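Side-chain contact in transcriptional regulator, GntR family (Ralstonia eutropha, PDB 3IHU), which probably binds DNA through a winged-helix domain and regulates transcription, its helical FCD domain being of the kind that senses small ligands in related regulators: residues Q180-L183 and D184-R188. Sequence-based numbering, arbitrary orientation.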
loop_
_atom_site.group_PDB
_atom_site.type_symbol
_atom_site.label_atom_id
_atom_site.label_comp_id
_atom_site.label_asym_id
_atom_site.label_seq_id
_atom_site.Cartn_x
_atom_site.Cartn_y
_atom_site.Cartn_z
ATOM N N GLN A 180 -0.933 -9.901 12.547
ATOM C CA GLN A 180 -1.557 -11.228 12.622
ATOM C C GLN A 180 -2.839 -11.246 11.790
ATOM O O GLN A 180 -3.002 -12.096 10.947
ATOM C CB GLN A 180 -1.867 -11.601 14.058
ATOM C CG GLN A 180 -0.589 -11.670 14.894
ATOM C CD GLN A 180 -0.811 -12.048 16.355
ATOM O OE1 GLN A 180 -0.729 -11.196 17.266
ATOM N NE2 GLN A 180 -1.038 -13.316 16.588
HETATM N N MSE A 181 -3.735 -10.286 12.028
HETATM C CA MSE A 181 -5.033 -10.216 11.351
HETATM C C MSE A 181 -4.817 -9.975 9.856
HETATM O O MSE A 181 -5.481 -10.565 8.992
HETATM C CB MSE A 181 -5.888 -9.084 11.976
HETATM C CG MSE A 181 -7.198 -8.726 11.261
HETATM SE SE MSE A 181 -7.877 -6.953 11.785
HETATM C CE MSE A 181 -6.664 -5.839 10.719
ATOM N N ARG A 182 -3.883 -9.081 9.545
ATOM C CA ARG A 182 -3.661 -8.737 8.144
ATOM C C ARG A 182 -3.157 -9.963 7.374
ATOM O O ARG A 182 -3.548 -10.198 6.251
ATOM C CB ARG A 182 -2.722 -7.528 8.017
ATOM C CG ARG A 182 -3.323 -6.245 8.651
ATOM C CD ARG A 182 -2.270 -5.123 8.838
ATOM N NE ARG A 182 -1.501 -4.970 7.614
ATOM C CZ ARG A 182 -0.205 -4.743 7.532
ATOM N NH1 ARG A 182 0.542 -4.608 8.623
ATOM N NH2 ARG A 182 0.351 -4.676 6.342
ATOM N N LEU A 183 -2.267 -10.725 7.963
ATOM C CA LEU A 183 -1.726 -11.914 7.281
ATOM C C LEU A 183 -2.858 -12.905 6.943
ATOM O O LEU A 183 -2.946 -13.443 5.823
ATOM C CB LEU A 183 -0.707 -12.607 8.161
ATOM C CG LEU A 183 -0.285 -13.976 7.631
ATOM C CD1 LEU A 183 0.520 -13.811 6.303
ATOM C CD2 LEU A 183 0.511 -14.741 8.710
ATOM N N ASP A 184 -3.732 -13.148 7.912
ATOM C CA ASP A 184 -4.892 -14.013 7.662
ATOM C C ASP A 184 -5.734 -13.470 6.531
ATOM O O ASP A 184 -6.172 -14.214 5.656
ATOM C CB ASP A 184 -5.813 -14.148 8.857
ATOM C CG ASP A 184 -6.797 -15.270 8.647
ATOM O OD1 ASP A 184 -6.314 -16.403 8.489
ATOM O OD2 ASP A 184 -8.011 -15.019 8.530
ATOM N N ASP A 185 -5.943 -12.156 6.538
ATOM C CA ASP A 185 -6.675 -11.543 5.453
ATOM C C ASP A 185 -6.025 -11.778 4.067
ATOM O O ASP A 185 -6.719 -12.019 3.048
ATOM C CB ASP A 185 -6.832 -10.018 5.719
ATOM C CG ASP A 185 -7.756 -9.707 6.878
ATOM O OD1 ASP A 185 -8.387 -10.640 7.406
ATOM O OD2 ASP A 185 -7.865 -8.511 7.263
ATOM N N TYR A 186 -4.708 -11.617 4.010
ATOM C CA TYR A 186 -4.000 -11.758 2.772
ATOM C C TYR A 186 -4.021 -13.214 2.305
ATOM O O TYR A 186 -4.077 -13.484 1.118
ATOM C CB TYR A 186 -2.541 -11.317 2.881
ATOM C CG TYR A 186 -2.278 -9.882 3.265
ATOM C CD1 TYR A 186 -3.085 -8.861 2.807
ATOM C CD2 TYR A 186 -1.200 -9.549 4.055
ATOM C CE1 TYR A 186 -2.835 -7.557 3.127
ATOM C CE2 TYR A 186 -0.945 -8.223 4.391
ATOM C CZ TYR A 186 -1.772 -7.237 3.914
ATOM O OH TYR A 186 -1.578 -5.909 4.241
ATOM N N ARG A 187 -3.933 -14.136 3.257
ATOM C CA ARG A 187 -4.093 -15.523 2.946
ATOM C C ARG A 187 -5.467 -15.811 2.370
ATOM O O ARG A 187 -5.543 -16.560 1.421
ATOM C CB ARG A 187 -3.833 -16.383 4.166
ATOM C CG ARG A 187 -2.397 -16.317 4.560
ATOM C CD ARG A 187 -2.177 -16.976 5.919
ATOM N NE ARG A 187 -1.934 -18.366 5.684
ATOM C CZ ARG A 187 -1.286 -19.169 6.510
ATOM N NH1 ARG A 187 -0.812 -18.719 7.688
ATOM N NH2 ARG A 187 -1.114 -20.427 6.133
ATOM N N ARG A 188 -6.534 -15.237 2.934
ATOM C CA ARG A 188 -7.881 -15.476 2.388
ATOM C C ARG A 188 -8.012 -14.884 0.963
ATOM O O ARG A 188 -8.664 -15.489 0.090
ATOM C CB ARG A 188 -8.998 -14.922 3.313
ATOM C CG ARG A 188 -9.097 -15.654 4.670
ATOM C CD ARG A 188 -9.804 -14.846 5.813
ATOM N NE ARG A 188 -10.092 -15.718 6.945
ATOM C CZ ARG A 188 -11.186 -16.486 7.074
ATOM N NH1 ARG A 188 -12.167 -16.460 6.179
ATOM N NH2 ARG A 188 -11.310 -17.280 8.137
#
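R182 and Y186 sit one turn apart on the helix 179-195, where the amide of Y186 donates to R182 O at 2.9 Å, one of five successive i to i+4 backbone bonds, from D184 N to Q180 O through R188 N to D184 O. The same two residues are joined again at their side-chain ends. R182 NH2 donates to Y186 OH at 3.1 Å, with an N-H...O angle of 153°; the hydroxyl lies near one edge of the guanidinium, slightly tilted from its plane. Both chains run side by side in the same direction, yet the guanidinium and phenol ring stand perpendicular (90°), so the groups are not stacked face to face, and the polar contact is made through the hydroxyl. A bend at chi3 (47°) turns the guanidinium of R182 out of line with its otherwise extended chain, and NH1 bonds to L175 O, so two acceptors restrict its rotation. Over one face of the Y186 ring lies R182 O, 3.2 Å above the plane and displaced toward the rim. This helix belongs to the all-helical FCD domain, and this side of it is buried: R141 and Y145 of helix 134-152 touch Y186, while H208 of helix 198-219 meets its ring obliquely. D185 faces that last helix, its OD2 accepting from both H208 and N211. On another side, L183 CG packs against R187 CD at 3.9 Å, an aliphatic contact between obliquely crossing chains, while L125 of helix 112-130 touches L183 and V126 touches R187. Nearer solvent, in one of the two modelled conformers of D184, R188 NE forms a salt bridge to D184 OD2 at 2.7 Å, approaching on the syn side of the carboxylate but tilted out of its plane; the pairing is therefore less certain.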